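Myo-inositol dehydrogenase (Corynebacterium glutamicum, PDB 3EUW) probably catalyses the NAD+-dependent oxidation of myo-inositol, as a tetrameric dehydrogenase of the Gfo/Idh/MocA family. Local coordinates at residues G144-L149 / F184-I189; H177-A182 / V215-S220; A132-R137 / Q239-F244. All coordinates share one frame; numbering follows the deposited sequence.

Contact 1: residues G144-L149 / F184-I189; sequences GNLEQL and FFVPNI
Phe185, in the last turn of helix 169-185, rests on two leucines of the strand that starts at Leu146, and these three residues bury most of the surface in the contact. Leu149 does the closer work. Its CD2 presses on the root of the aromatic side chain, 3.6 Å from Phe185 CB, while its other methyl reaches over the ring: CD1 of Leu149 stands 4.2 Å from the centroid of the Phe185 ring and only 10° off the ring normal. That is a CH-pi contact on the face, nearly over the middle. With CG of Phe185 beside the backbone N (chi1 -83°) and the ring turned broadside by chi2 of -93°, one face is turned to Leu149 CD1.

Leu146 comes in with one branch. Its CD2 sits between the two residues at the helix end, 3.9 Å from Phe185 CB and 3.8 Å from Val186 CG2, and meets the ring obliquely. Val186, just past the helix, points its CB toward the strand and meets Leu146 through CG2, so the apolar patch runs on past the end of the helix.

A classic beta bulge sets Glu147 and Gln148 together opposite Phe244 of the neighbouring strand; their side chains hydrogen-bond to a second subunit, Glu147 to its His232 and Gln148 to its Arg154 and Asn229. In this helix-on-sheet packing, strand 146-154 lies between strands 238-245 and 224-230, with Leu149 also touching Leu241 and Ile225, while Ile134, Asn135 and Val138 of helix 129-139 pack against Phe185.

Contact 2: residues H177-A182 / V215-S220; sequences HDLDMA and VTLRGS
Leu217 meets helix 169-185 through its two methyls, and the whole cross-contact is apolar. CD1 is the busier branch: it lies 3.9 Å from Ala182 CB and also 3.9 Å from Leu179 CD2, so a single methyl bridges two positions three residues apart on the same helix face. CD2 of Leu217 adds a looser touch, 4.1 Å from Leu179 CD2. The two leucine side chains cross at about a right angle, methyl end against methyl end. On the strand side, CG of Leu217 lies beside the backbone N (chi1 -48°) and the chain is extended beyond it, which carries CD1 out to the helix, with CD2 branching beside it. Ala182 points its CB toward the strand. Leu179 instead gets there by reach, because its CB does not aim at the strand but CD2 at its end comes close.

Backbone hydrogen bonding belongs to the helix itself: Met181 N bonds to His177 O at 3.0 Å, and Ala182 N to Asp178 O at 2.9 Å, both ordinary i to i-4 helix bonds.

Polar and charged groups act around the apolar patch. Asp180 makes a salt bridge to Arg126, Asp178 hydrogen-bonds to Ser153, and on the strand Arg218 pairs with Glu191 while Thr216 OG1 is hydrogen-bonded to Asn226.

This is helix-on-sheet packing in the C-terminal domain: strand 212-219 runs between strands 224-230 and 189-197, and Ile189 and Val192 of strand 189-197 touch Leu217. Ile225 packs on Ala182, Ile227 on Leu179, and Leu316, Ala317 and Cys320 of helix 307-326 also pack on Leu179.

Contact 3: residues A132-R137 / Q239-F244; sequences AAINAR and QRLEAF
Helix 129-139 and strand 238-245 come nearest at Ile134 and Ala243, whose CA atoms are 7.7 Å apart, a separation bridged by side chains alone. Ile134 carries the helix side of the contact, and its two branches take separate partners. The ethyl branch has CG1 beside the backbone N (chi1 -63°) and CD1 extended from it, and Ile134 CD1 lies 4.1 Å from Leu241 CD2. The branch methyl CG2 of Ile134 meets the CB of Ala243, also at 4.1 Å. Ile134 thus spans the two strand residues whose side chains point to the helix, with Glu242 between them pointing the other way. The side chains of Ile134 and Leu241 lie antiparallel, and contact is made between terminal methyls.

The alternation sorts the strand by face. Glu242 turns to the subunit interface, where its carboxylate pairs with Arg154 and Arg240 of a second subunit, while Leu241 and Ala243 stay in the buried apolar layer. Leu250 and Ala252 of strand 248-252 close in on Ile134, and Val260 of a third subunit also packs on it.

Helices laid on one face of a mixed sheet, with the other face contributing to the association of subunits, characterise the C-terminal alpha/beta domain of the Gfo/Idh/MocA family.

In the fold
From the N terminus, the chain passes through the parallel Rossmann sheet before reaching helix 129-139, where contact 3 opens. Strand 146-154 then begins contact 1, and helix 169-185 opens contact 2 before its end and the following turn complete contact 1. Contact 2 closes on strand 212-219, so contacts 1 and 2 cross along the chain. Contact 3 closes last, at strand 238-245, and its long loop encloses both. Together they fix two helices on one mixed sheet. Phe185 CZ packs 3.5 Å from Asn135 CA, joining contacts 1 and 3; Met181 CG lies 3.6 Å from Leu241 CD1, joining 2 and 3.

Contact 1: residues G144-L149 / F184-I189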
ATOM      1  N   GLY A 144      -0.861 -21.857   9.415  1.00 17.44           N
ATOM      2  CA  GLY A 144      -0.734 -23.291   9.206  1.00 16.34           C
ATOM      3  C   GLY A 144       0.702 -23.761   9.138  1.00 16.63           C
ATOM      4  O   GLY A 144       1.593 -23.129   9.704  1.00 16.55           O
ATOM      5  N   ASN A 145       0.934 -24.872   8.448  1.00 16.75           N
ATOM      6  CA  ASN A 145       2.282 -25.407   8.313  1.00 18.36           C
ATOM      7  C   ASN A 145       3.072 -24.548   7.331  1.00 17.74           C
ATOM      8  O   ASN A 145       2.595 -24.244   6.234  1.00 17.81           O
ATOM      9  CB  ASN A 145       2.247 -26.845   7.784  1.00 21.29           C
ATOM     10  CG  ASN A 145       1.167 -27.686   8.438  1.00 23.91           C
ATOM     11  OD1 ASN A 145       1.097 -27.790   9.663  1.00 28.99           O
ATOM     12  ND2 ASN A 145       0.317 -28.294   7.622  1.00 29.03           N
ATOM     13  N   LEU A 146       4.277 -24.159   7.736  1.00 17.04           N
ATOM     14  CA  LEU A 146       5.162 -23.361   6.904  1.00 15.67           C
ATOM     15  C   LEU A 146       5.618 -24.222   5.718  1.00 16.60           C
ATOM     16  O   LEU A 146       6.123 -25.338   5.908  1.00 16.64           O
ATOM     17  CB  LEU A 146       6.366 -22.908   7.731  1.00 15.07           C
ATOM     18  CG  LEU A 146       7.445 -22.083   7.023  1.00 13.97           C
ATOM     19  CD1 LEU A 146       6.828 -20.809   6.478  1.00 13.70           C
ATOM     20  CD2 LEU A 146       8.576 -21.764   7.995  1.00 11.99           C
ATOM     21  N   GLU A 147       5.435 -23.713   4.505  1.00 13.04           N
ATOM     22  CA  GLU A 147       5.805 -24.454   3.312  1.00 15.62           C
ATOM     23  C   GLU A 147       6.908 -23.789   2.487  1.00 15.34           C
ATOM     24  O   GLU A 147       7.752 -24.471   1.898  1.00 12.56           O
ATOM     25  CB  GLU A 147       4.564 -24.686   2.447  1.00 11.67           C
ATOM     26  CG  GLU A 147       3.470 -25.471   3.181  1.00 14.22           C
ATOM     27  CD  GLU A 147       2.170 -25.565   2.396  1.00 15.17           C
ATOM     28  OE1 GLU A 147       2.028 -24.864   1.368  1.00 14.19           O
ATOM     29  OE2 GLU A 147       1.283 -26.335   2.814  1.00 15.40           O
ATOM     30  N   GLN A 148       6.904 -22.461   2.453  1.00 15.51           N
ATOM     31  CA  GLN A 148       7.901 -21.717   1.696  1.00 15.82           C
ATOM     32  C   GLN A 148       8.317 -20.480   2.472  1.00 14.95           C
ATOM     33  O   GLN A 148       7.504 -19.879   3.184  1.00 16.10           O
ATOM     34  CB  GLN A 148       7.333 -21.278   0.348  1.00 16.28           C
ATOM     35  CG  GLN A 148       6.640 -22.366  -0.413  1.00 16.13           C
ATOM     36  CD  GLN A 148       6.208 -21.920  -1.795  1.00 15.87           C
ATOM     37  OE1 GLN A 148       5.760 -20.785  -1.992  1.00 16.54           O
ATOM     38  NE2 GLN A 148       6.324 -22.820  -2.758  1.00 10.01           N
ATOM     39  N   LEU A 149       9.582 -20.099   2.320  1.00 13.83           N
ATOM     40  CA  LEU A 149      10.129 -18.924   2.982  1.00 12.81           C
ATOM     41  C   LEU A 149      10.951 -18.217   1.907  1.00 13.49           C
ATOM     42  O   LEU A 149      11.943 -18.754   1.424  1.00 15.55           O
ATOM     43  CB  LEU A 149      11.006 -19.346   4.163  1.00 10.19           C
ATOM     44  CG  LEU A 149      11.503 -18.235   5.090  1.00 13.13           C
ATOM     45  CD1 LEU A 149      10.325 -17.509   5.735  1.00 15.60           C
ATOM     46  CD2 LEU A 149      12.390 -18.840   6.158  1.00 13.07           C
ATOM     47  N   PHE A 184      16.047 -19.895  11.659  1.00 13.48           N
ATOM     48  CA  PHE A 184      15.204 -19.329  12.703  1.00 11.31           C
ATOM     49  C   PHE A 184      13.800 -19.882  12.486  1.00 13.18           C
ATOM     50  O   PHE A 184      13.062 -20.138  13.443  1.00 14.94           O
ATOM     51  CB  PHE A 184      15.214 -17.799  12.591  1.00 12.83           C
ATOM     52  CG  PHE A 184      14.455 -17.078  13.680  1.00 15.85           C
ATOM     53  CD1 PHE A 184      14.237 -17.672  14.925  1.00 14.55           C
ATOM     54  CD2 PHE A 184      14.040 -15.759  13.494  1.00 15.71           C
ATOM     55  CE1 PHE A 184      13.624 -16.960  15.961  1.00 13.12           C
ATOM     56  CE2 PHE A 184      13.428 -15.040  14.529  1.00 14.64           C
ATOM     57  CZ  PHE A 184      13.223 -15.646  15.765  1.00 14.59           C
ATOM     58  N   PHE A 185      13.452 -20.079  11.216  1.00 11.13           N
ATOM     59  CA  PHE A 185      12.143 -20.591  10.834  1.00 12.54           C
ATOM     60  C   PHE A 185      12.122 -22.109  10.693  1.00 14.26           C
ATOM     61  O   PHE A 185      11.181 -22.763  11.138  1.00 13.11           O
ATOM     62  CB  PHE A 185      11.679 -19.956   9.510  1.00 10.51           C
ATOM     63  CG  PHE A 185      11.028 -18.605   9.680  1.00 13.12           C
ATOM     64  CD1 PHE A 185       9.653 -18.484   9.819  1.00 10.22           C
ATOM     65  CD2 PHE A 185      11.807 -17.454   9.746  1.00 10.95           C
ATOM     66  CE1 PHE A 185       9.067 -17.226  10.024  1.00 11.32           C
ATOM     67  CE2 PHE A 185      11.226 -16.205   9.952  1.00 11.59           C
ATOM     68  CZ  PHE A 185       9.858 -16.090  10.091  1.00  9.05           C
ATOM     69  N   VAL A 186      13.158 -22.654  10.065  1.00 14.43           N
ATOM     70  CA  VAL A 186      13.271 -24.091   9.829  1.00 16.56           C
ATOM     71  C   VAL A 186      14.677 -24.516  10.243  1.00 17.33           C
ATOM     72  O   VAL A 186      15.602 -24.513   9.430  1.00 18.51           O
ATOM     73  CB  VAL A 186      13.062 -24.418   8.338  1.00 18.37           C
ATOM     74  CG1 VAL A 186      13.101 -25.922   8.117  1.00 15.52           C
ATOM     75  CG2 VAL A 186      11.732 -23.825   7.859  1.00 17.86           C
ATOM     76  N   PRO A 187      14.845 -24.890  11.522  1.00 17.81           N
ATOM     77  CA  PRO A 187      16.114 -25.318  12.117  1.00 19.33           C
ATOM     78  C   PRO A 187      16.825 -26.437  11.380  1.00 19.64           C
ATOM     79  O   PRO A 187      18.048 -26.430  11.249  1.00 22.68           O
ATOM     80  CB  PRO A 187      15.713 -25.754  13.531  1.00 20.71           C
ATOM     81  CG  PRO A 187      14.469 -24.977  13.800  1.00 18.50           C
ATOM     82  CD  PRO A 187      13.747 -25.027  12.490  1.00 16.13           C
ATOM     83  N   ASN A 188      16.050 -27.399  10.902  1.00 22.34           N
ATOM     84  CA  ASN A 188      16.599 -28.561  10.225  1.00 22.31           C
ATOM     85  C   ASN A 188      16.645 -28.495   8.701  1.00 20.75           C
ATOM     86  O   ASN A 188      15.665 -28.802   8.020  1.00 19.77           O
ATOM     87  CB  ASN A 188      15.809 -29.788  10.674  1.00 27.10           C
ATOM     88  CG  ASN A 188      15.660 -29.848  12.185  1.00 34.49           C
ATOM     89  OD1 ASN A 188      14.668 -30.366  12.708  1.00 38.36           O
ATOM     90  ND2 ASN A 188      16.656 -29.318  12.899  1.00 37.01           N
ATOM     91  N   ILE A 189      17.802 -28.106   8.177  1.00 19.06           N
ATOM     92  CA  ILE A 189      18.007 -28.014   6.739  1.00 18.48           C
ATOM     93  C   ILE A 189      18.769 -29.271   6.308  1.00 19.26           C
ATOM     94  O   ILE A 189      19.748 -29.656   6.945  1.00 19.58           O
ATOM     95  CB  ILE A 189      18.837 -26.769   6.374  1.00 16.44           C
ATOM     96  CG1 ILE A 189      18.160 -25.503   6.920  1.00 18.13           C
ATOM     97  CG2 ILE A 189      19.034 -26.700   4.865  1.00 17.97           C
ATOM     98  CD1 ILE A 189      16.776 -25.224   6.375  1.00 11.83           C
TER

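Contact 2: residues H177-A182 / V215-S220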
ATOM      1  N   HIS A 177      23.597 -14.115   6.840  1.00 12.00           N
ATOM      2  CA  HIS A 177      22.510 -13.583   7.656  1.00 11.34           C
ATOM      3  C   HIS A 177      21.165 -14.206   7.234  1.00 12.33           C
ATOM      4  O   HIS A 177      20.321 -14.532   8.074  1.00 13.59           O
ATOM      5  CB  HIS A 177      22.423 -12.055   7.549  1.00 10.77           C
ATOM      6  CG  HIS A 177      23.330 -11.321   8.490  1.00 15.50           C
ATOM      7  ND1 HIS A 177      24.486 -10.689   8.078  1.00 13.04           N
ATOM      8  CD2 HIS A 177      23.224 -11.077   9.818  1.00 15.23           C
ATOM      9  CE1 HIS A 177      25.047 -10.084   9.109  1.00 14.56           C
ATOM     10  NE2 HIS A 177      24.301 -10.304  10.176  1.00 16.24           N
ATOM     11  N   ASP A 178      20.967 -14.369   5.934  1.00  9.59           N
ATOM     12  CA  ASP A 178      19.734 -14.955   5.424  1.00  9.74           C
ATOM     13  C   ASP A 178      19.662 -16.448   5.743  1.00 10.99           C
ATOM     14  O   ASP A 178      18.585 -17.005   5.931  1.00 11.74           O
ATOM     15  CB  ASP A 178      19.647 -14.762   3.910  1.00 10.04           C
ATOM     16  CG  ASP A 178      19.701 -13.302   3.504  1.00 10.70           C
ATOM     17  OD1 ASP A 178      18.864 -12.510   3.979  1.00 11.57           O
ATOM     18  OD2 ASP A 178      20.577 -12.946   2.696  1.00 15.87           O
ATOM     19  N   LEU A 179      20.814 -17.103   5.775  1.00 11.25           N
ATOM     20  CA  LEU A 179      20.864 -18.522   6.086  1.00 12.03           C
ATOM     21  C   LEU A 179      20.464 -18.740   7.539  1.00 13.71           C
ATOM     22  O   LEU A 179      19.816 -19.733   7.872  1.00 15.58           O
ATOM     23  CB  LEU A 179      22.266 -19.066   5.831  1.00 10.34           C
ATOM     24  CG  LEU A 179      22.600 -19.079   4.337  1.00 12.34           C
ATOM     25  CD1 LEU A 179      24.080 -19.353   4.155  1.00 11.01           C
ATOM     26  CD2 LEU A 179      21.733 -20.148   3.613  1.00  9.00           C
ATOM     27  N   ASP A 180      20.847 -17.812   8.407  1.00 14.81           N
ATOM     28  CA  ASP A 180      20.486 -17.940   9.810  1.00 14.89           C
ATOM     29  C   ASP A 180      18.996 -17.651   9.982  1.00 14.12           C
ATOM     30  O   ASP A 180      18.312 -18.319  10.758  1.00 13.68           O
ATOM     31  CB  ASP A 180      21.282 -16.977  10.695  1.00 13.52           C
ATOM     32  CG  ASP A 180      20.831 -17.035  12.148  1.00 16.30           C
ATOM     33  OD1 ASP A 180      21.163 -18.033  12.821  1.00 15.13           O
ATOM     34  OD2 ASP A 180      20.133 -16.104  12.613  1.00 14.56           O
HETATM   35  N   MSE A 181      18.501 -16.650   9.267  1.00 12.71           N
HETATM   36  CA  MSE A 181      17.090 -16.290   9.353  1.00 12.24           C
HETATM   37  C   MSE A 181      16.287 -17.521   8.927  1.00 12.46           C
HETATM   38  O   MSE A 181      15.248 -17.850   9.503  1.00 11.28           O
HETATM   39  CB  MSE A 181      16.806 -15.104   8.433  1.00 10.00           C
HETATM   40  CG  MSE A 181      15.334 -14.782   8.233  1.00 10.63           C
HETATM   41 SE   MSE A 181      14.656 -14.096   9.915  1.00 17.00          SE
HETATM   42  CE  MSE A 181      15.736 -12.506  10.211  1.00  7.12           C
ATOM     43  N   ALA A 182      16.802 -18.213   7.925  1.00 10.35           N
ATOM     44  CA  ALA A 182      16.150 -19.402   7.440  1.00 11.97           C
ATOM     45  C   ALA A 182      16.044 -20.446   8.566  1.00 13.36           C
ATOM     46  O   ALA A 182      14.977 -21.011   8.772  1.00 14.39           O
ATOM     47  CB  ALA A 182      16.913 -19.962   6.260  1.00 11.61           C
ATOM     48  N   VAL A 215      19.614 -18.786  -3.637  1.00 12.49           N
ATOM     49  CA  VAL A 215      19.791 -20.010  -2.868  1.00 11.70           C
ATOM     50  C   VAL A 215      18.445 -20.679  -2.593  1.00 12.44           C
ATOM     51  O   VAL A 215      17.444 -20.005  -2.339  1.00 13.98           O
ATOM     52  CB  VAL A 215      20.475 -19.718  -1.516  1.00 12.52           C
ATOM     53  CG1 VAL A 215      20.471 -20.969  -0.646  1.00 14.01           C
ATOM     54  CG2 VAL A 215      21.914 -19.231  -1.744  1.00 15.09           C
ATOM     55  N   THR A 216      18.415 -22.001  -2.670  1.00 10.58           N
ATOM     56  CA  THR A 216      17.208 -22.750  -2.359  1.00 12.76           C
ATOM     57  C   THR A 216      17.577 -23.889  -1.396  1.00 13.36           C
ATOM     58  O   THR A 216      18.353 -24.778  -1.739  1.00 12.75           O
ATOM     59  CB  THR A 216      16.544 -23.317  -3.634  1.00 14.25           C
ATOM     60  OG1 THR A 216      16.165 -22.239  -4.494  1.00 15.69           O
ATOM     61  CG2 THR A 216      15.302 -24.085  -3.284  1.00 12.39           C
ATOM     62  N   LEU A 217      17.032 -23.838  -0.185  1.00 13.34           N
ATOM     63  CA  LEU A 217      17.310 -24.856   0.832  1.00 13.75           C
ATOM     64  C   LEU A 217      16.107 -25.778   1.014  1.00 15.08           C
ATOM     65  O   LEU A 217      14.962 -25.334   0.916  1.00 15.07           O
ATOM     66  CB  LEU A 217      17.604 -24.199   2.185  1.00  9.31           C
ATOM     67  CG  LEU A 217      18.600 -23.042   2.272  1.00 11.78           C
ATOM     68  CD1 LEU A 217      18.512 -22.404   3.648  1.00  9.22           C
ATOM     69  CD2 LEU A 217      20.009 -23.542   1.997  1.00  9.27           C
ATOM     70  N   ARG A 218      16.369 -27.057   1.270  1.00 16.71           N
ATOM     71  CA  ARG A 218      15.289 -28.006   1.520  1.00 19.02           C
ATOM     72  C   ARG A 218      15.262 -28.311   3.015  1.00 19.89           C
ATOM     73  O   ARG A 218      16.283 -28.684   3.595  1.00 20.43           O
ATOM     74  CB  ARG A 218      15.492 -29.311   0.747  1.00 18.85           C
ATOM     75  CG  ARG A 218      14.487 -30.411   1.127  1.00 22.71           C
ATOM     76  CD  ARG A 218      14.638 -31.649   0.234  1.00 23.85           C
ATOM     77  NE  ARG A 218      14.653 -31.257  -1.164  1.00 27.72           N
ATOM     78  CZ  ARG A 218      13.781 -31.667  -2.069  1.00 27.48           C
ATOM     79  NH1 ARG A 218      12.805 -32.497  -1.721  1.00 32.87           N
ATOM     80  NH2 ARG A 218      13.896 -31.248  -3.324  1.00 28.64           N
ATOM     81  N   GLY A 219      14.094 -28.133   3.628  1.00 20.52           N
ATOM     82  CA  GLY A 219      13.928 -28.415   5.044  1.00 21.29           C
ATOM     83  C   GLY A 219      13.555 -29.877   5.239  1.00 23.22           C
ATOM     84  O   GLY A 219      13.056 -30.518   4.314  1.00 22.96           O
ATOM     85  N   SER A 220      13.783 -30.399   6.441  1.00 23.32           N
ATOM     86  CA  SER A 220      13.500 -31.796   6.753  1.00 23.55           C
ATOM     87  C   SER A 220      12.077 -32.271   6.467  1.00 24.32           C
ATOM     88  O   SER A 220      11.838 -33.472   6.314  1.00 26.06           O
ATOM     89  CB  SER A 220      13.846 -32.072   8.218  1.00 25.09           C
ATOM     90  OG  SER A 220      13.136 -31.198   9.076  1.00 25.30           O
TER

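Contact 3: residues A132-R137 / Q239-F244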
ATOM      1  N   ALA A 132      10.637 -10.805  13.723  1.00 12.83           N
ATOM      2  CA  ALA A 132      10.399 -11.597  14.930  1.00 13.54           C
ATOM      3  C   ALA A 132       8.910 -11.901  15.067  1.00 14.48           C
ATOM      4  O   ALA A 132       8.524 -13.010  15.446  1.00 14.91           O
ATOM      5  CB  ALA A 132      10.912 -10.851  16.164  1.00 13.31           C
ATOM      6  N   ALA A 133       8.075 -10.919  14.747  1.00 13.78           N
ATOM      7  CA  ALA A 133       6.628 -11.098  14.815  1.00 14.86           C
ATOM      8  C   ALA A 133       6.208 -12.238  13.876  1.00 16.11           C
ATOM      9  O   ALA A 133       5.468 -13.149  14.267  1.00 17.07           O
ATOM     10  CB  ALA A 133       5.926  -9.807  14.426  1.00 15.83           C
ATOM     11  N   ILE A 134       6.693 -12.184  12.640  1.00 13.64           N
ATOM     12  CA  ILE A 134       6.382 -13.211  11.658  1.00 13.19           C
ATOM     13  C   ILE A 134       6.785 -14.596  12.154  1.00 12.34           C
ATOM     14  O   ILE A 134       6.047 -15.557  11.983  1.00 16.39           O
ATOM     15  CB  ILE A 134       7.097 -12.933  10.318  1.00 12.14           C
ATOM     16  CG1 ILE A 134       6.588 -11.620   9.729  1.00 11.65           C
ATOM     17  CG2 ILE A 134       6.860 -14.093   9.338  1.00 10.46           C
ATOM     18  CD1 ILE A 134       7.255 -11.238   8.402  1.00  8.95           C
ATOM     19  N   ASN A 135       7.958 -14.696  12.767  1.00 13.73           N
ATOM     20  CA  ASN A 135       8.428 -15.983  13.272  1.00 14.08           C
ATOM     21  C   ASN A 135       7.509 -16.537  14.368  1.00 12.85           C
ATOM     22  O   ASN A 135       7.122 -17.706  14.334  1.00 13.23           O
ATOM     23  CB  ASN A 135       9.857 -15.857  13.795  1.00 13.33           C
ATOM     24  CG  ASN A 135      10.428 -17.188  14.238  1.00 16.39           C
ATOM     25  OD1 ASN A 135      10.162 -17.643  15.350  1.00 17.67           O
ATOM     26  ND2 ASN A 135      11.196 -17.833  13.361  1.00 13.38           N
ATOM     27  N   ALA A 136       7.157 -15.681  15.323  1.00 13.55           N
ATOM     28  CA  ALA A 136       6.283 -16.047  16.435  1.00 14.02           C
ATOM     29  C   ALA A 136       4.862 -16.367  15.983  1.00 16.26           C
ATOM     30  O   ALA A 136       4.218 -17.281  16.504  1.00 16.29           O
ATOM     31  CB  ALA A 136       6.246 -14.913  17.459  1.00 13.44           C
ATOM     32  N   ARG A 137       4.363 -15.603  15.018  1.00 16.33           N
ATOM     33  CA  ARG A 137       3.008 -15.830  14.541  1.00 16.88           C
ATOM     34  C   ARG A 137       2.960 -17.118  13.727  1.00 16.46           C
ATOM     35  O   ARG A 137       1.977 -17.849  13.782  1.00 15.63           O
ATOM     36  CB  ARG A 137       2.521 -14.615  13.745  1.00 15.83           C
ATOM     37  CG  ARG A 137       2.420 -13.359  14.616  1.00 14.11           C
ATOM     38  CD  ARG A 137       2.097 -12.102  13.812  1.00 15.95           C
ATOM     39  NE  ARG A 137       0.786 -12.169  13.174  1.00 15.67           N
ATOM     40  CZ  ARG A 137       0.276 -11.213  12.406  1.00 14.84           C
ATOM     41  NH1 ARG A 137       0.964 -10.102  12.174  1.00 17.85           N
ATOM     42  NH2 ARG A 137      -0.924 -11.369  11.867  1.00 13.89           N
ATOM     43  N   GLN A 239      15.243  -5.459   2.360  1.00 10.07           N
ATOM     44  CA  GLN A 239      15.208  -6.552   3.327  1.00  9.77           C
ATOM     45  C   GLN A 239      13.791  -7.074   3.480  1.00 10.96           C
ATOM     46  O   GLN A 239      13.118  -6.761   4.461  1.00 11.58           O
ATOM     47  CB  GLN A 239      15.698  -6.065   4.697  1.00  7.71           C
ATOM     48  CG  GLN A 239      17.129  -5.535   4.732  1.00 11.63           C
ATOM     49  CD  GLN A 239      18.169  -6.639   4.671  1.00 14.62           C
ATOM     50  OE1 GLN A 239      18.673  -6.981   3.600  1.00 17.79           O
ATOM     51  NE2 GLN A 239      18.486  -7.217   5.827  1.00 13.56           N
ATOM     52  N   ARG A 240      13.339  -7.865   2.516  1.00 10.16           N
ATOM     53  CA  ARG A 240      11.997  -8.404   2.559  1.00 11.19           C
ATOM     54  C   ARG A 240      11.998  -9.879   2.912  1.00 14.15           C
ATOM     55  O   ARG A 240      12.970 -10.601   2.655  1.00 15.65           O
ATOM     56  CB  ARG A 240      11.299  -8.183   1.213  1.00  9.55           C
ATOM     57  CG  ARG A 240      10.893  -6.736   0.956  1.00 10.34           C
ATOM     58  CD  ARG A 240      10.322  -6.576  -0.450  1.00  8.19           C
ATOM     59  NE  ARG A 240      11.370  -6.618  -1.463  1.00  7.93           N
ATOM     60  CZ  ARG A 240      11.239  -7.173  -2.668  1.00 10.69           C
ATOM     61  NH1 ARG A 240      10.097  -7.760  -3.010  1.00 10.87           N
ATOM     62  NH2 ARG A 240      12.239  -7.112  -3.546  1.00  9.96           N
ATOM     63  N   LEU A 241      10.903 -10.319   3.512  1.00 14.26           N
ATOM     64  CA  LEU A 241      10.765 -11.705   3.899  1.00 14.85           C
ATOM     65  C   LEU A 241       9.305 -12.103   3.777  1.00 15.51           C
ATOM     66  O   LEU A 241       8.409 -11.363   4.185  1.00 15.24           O
ATOM     67  CB  LEU A 241      11.253 -11.914   5.334  1.00 16.55           C
ATOM     68  CG  LEU A 241      11.219 -13.362   5.833  1.00 18.98           C
ATOM     69  CD1 LEU A 241      12.245 -13.551   6.937  1.00 20.65           C
ATOM     70  CD2 LEU A 241       9.827 -13.717   6.312  1.00 17.90           C
ATOM     71  N   GLU A 242       9.080 -13.282   3.221  1.00 13.68           N
ATOM     72  CA  GLU A 242       7.738 -13.789   3.030  1.00 13.92           C
ATOM     73  C   GLU A 242       7.661 -15.240   3.504  1.00 13.76           C
ATOM     74  O   GLU A 242       8.474 -16.071   3.101  1.00 14.57           O
ATOM     75  CB  GLU A 242       7.391 -13.700   1.540  1.00 15.86           C
ATOM     76  CG  GLU A 242       6.043 -14.255   1.151  1.00 16.63           C
ATOM     77  CD  GLU A 242       5.848 -14.307  -0.365  1.00 18.10           C
ATOM     78  OE1 GLU A 242       6.271 -13.367  -1.072  1.00 19.56           O
ATOM     79  OE2 GLU A 242       5.264 -15.286  -0.853  1.00 18.50           O
ATOM     80  N   ALA A 243       6.696 -15.530   4.369  1.00 10.48           N
ATOM     81  CA  ALA A 243       6.472 -16.885   4.861  1.00 10.98           C
ATOM     82  C   ALA A 243       5.107 -17.341   4.326  1.00 12.31           C
ATOM     83  O   ALA A 243       4.074 -16.720   4.597  1.00 12.98           O
ATOM     84  CB  ALA A 243       6.473 -16.909   6.382  1.00  9.15           C
ATOM     85  N   PHE A 244       5.105 -18.414   3.549  1.00 11.72           N
ATOM     86  CA  PHE A 244       3.863 -18.925   2.980  1.00 13.01           C
ATOM     87  C   PHE A 244       3.525 -20.280   3.591  1.00 14.24           C
ATOM     88  O   PHE A 244       4.363 -21.188   3.602  1.00 12.48           O
ATOM     89  CB  PHE A 244       4.001 -19.073   1.460  1.00 13.34           C
ATOM     90  CG  PHE A 244       2.796 -19.689   0.799  1.00 15.14           C
ATOM     91  CD1 PHE A 244       1.673 -18.914   0.507  1.00 15.92           C
ATOM     92  CD2 PHE A 244       2.769 -21.044   0.486  1.00 15.63           C
ATOM     93  CE1 PHE A 244       0.541 -19.483  -0.088  1.00 16.19           C
ATOM     94  CE2 PHE A 244       1.630 -21.619  -0.113  1.00 15.98           C
ATOM     95  CZ  PHE A 244       0.520 -20.831  -0.397  1.00 14.06           C
TER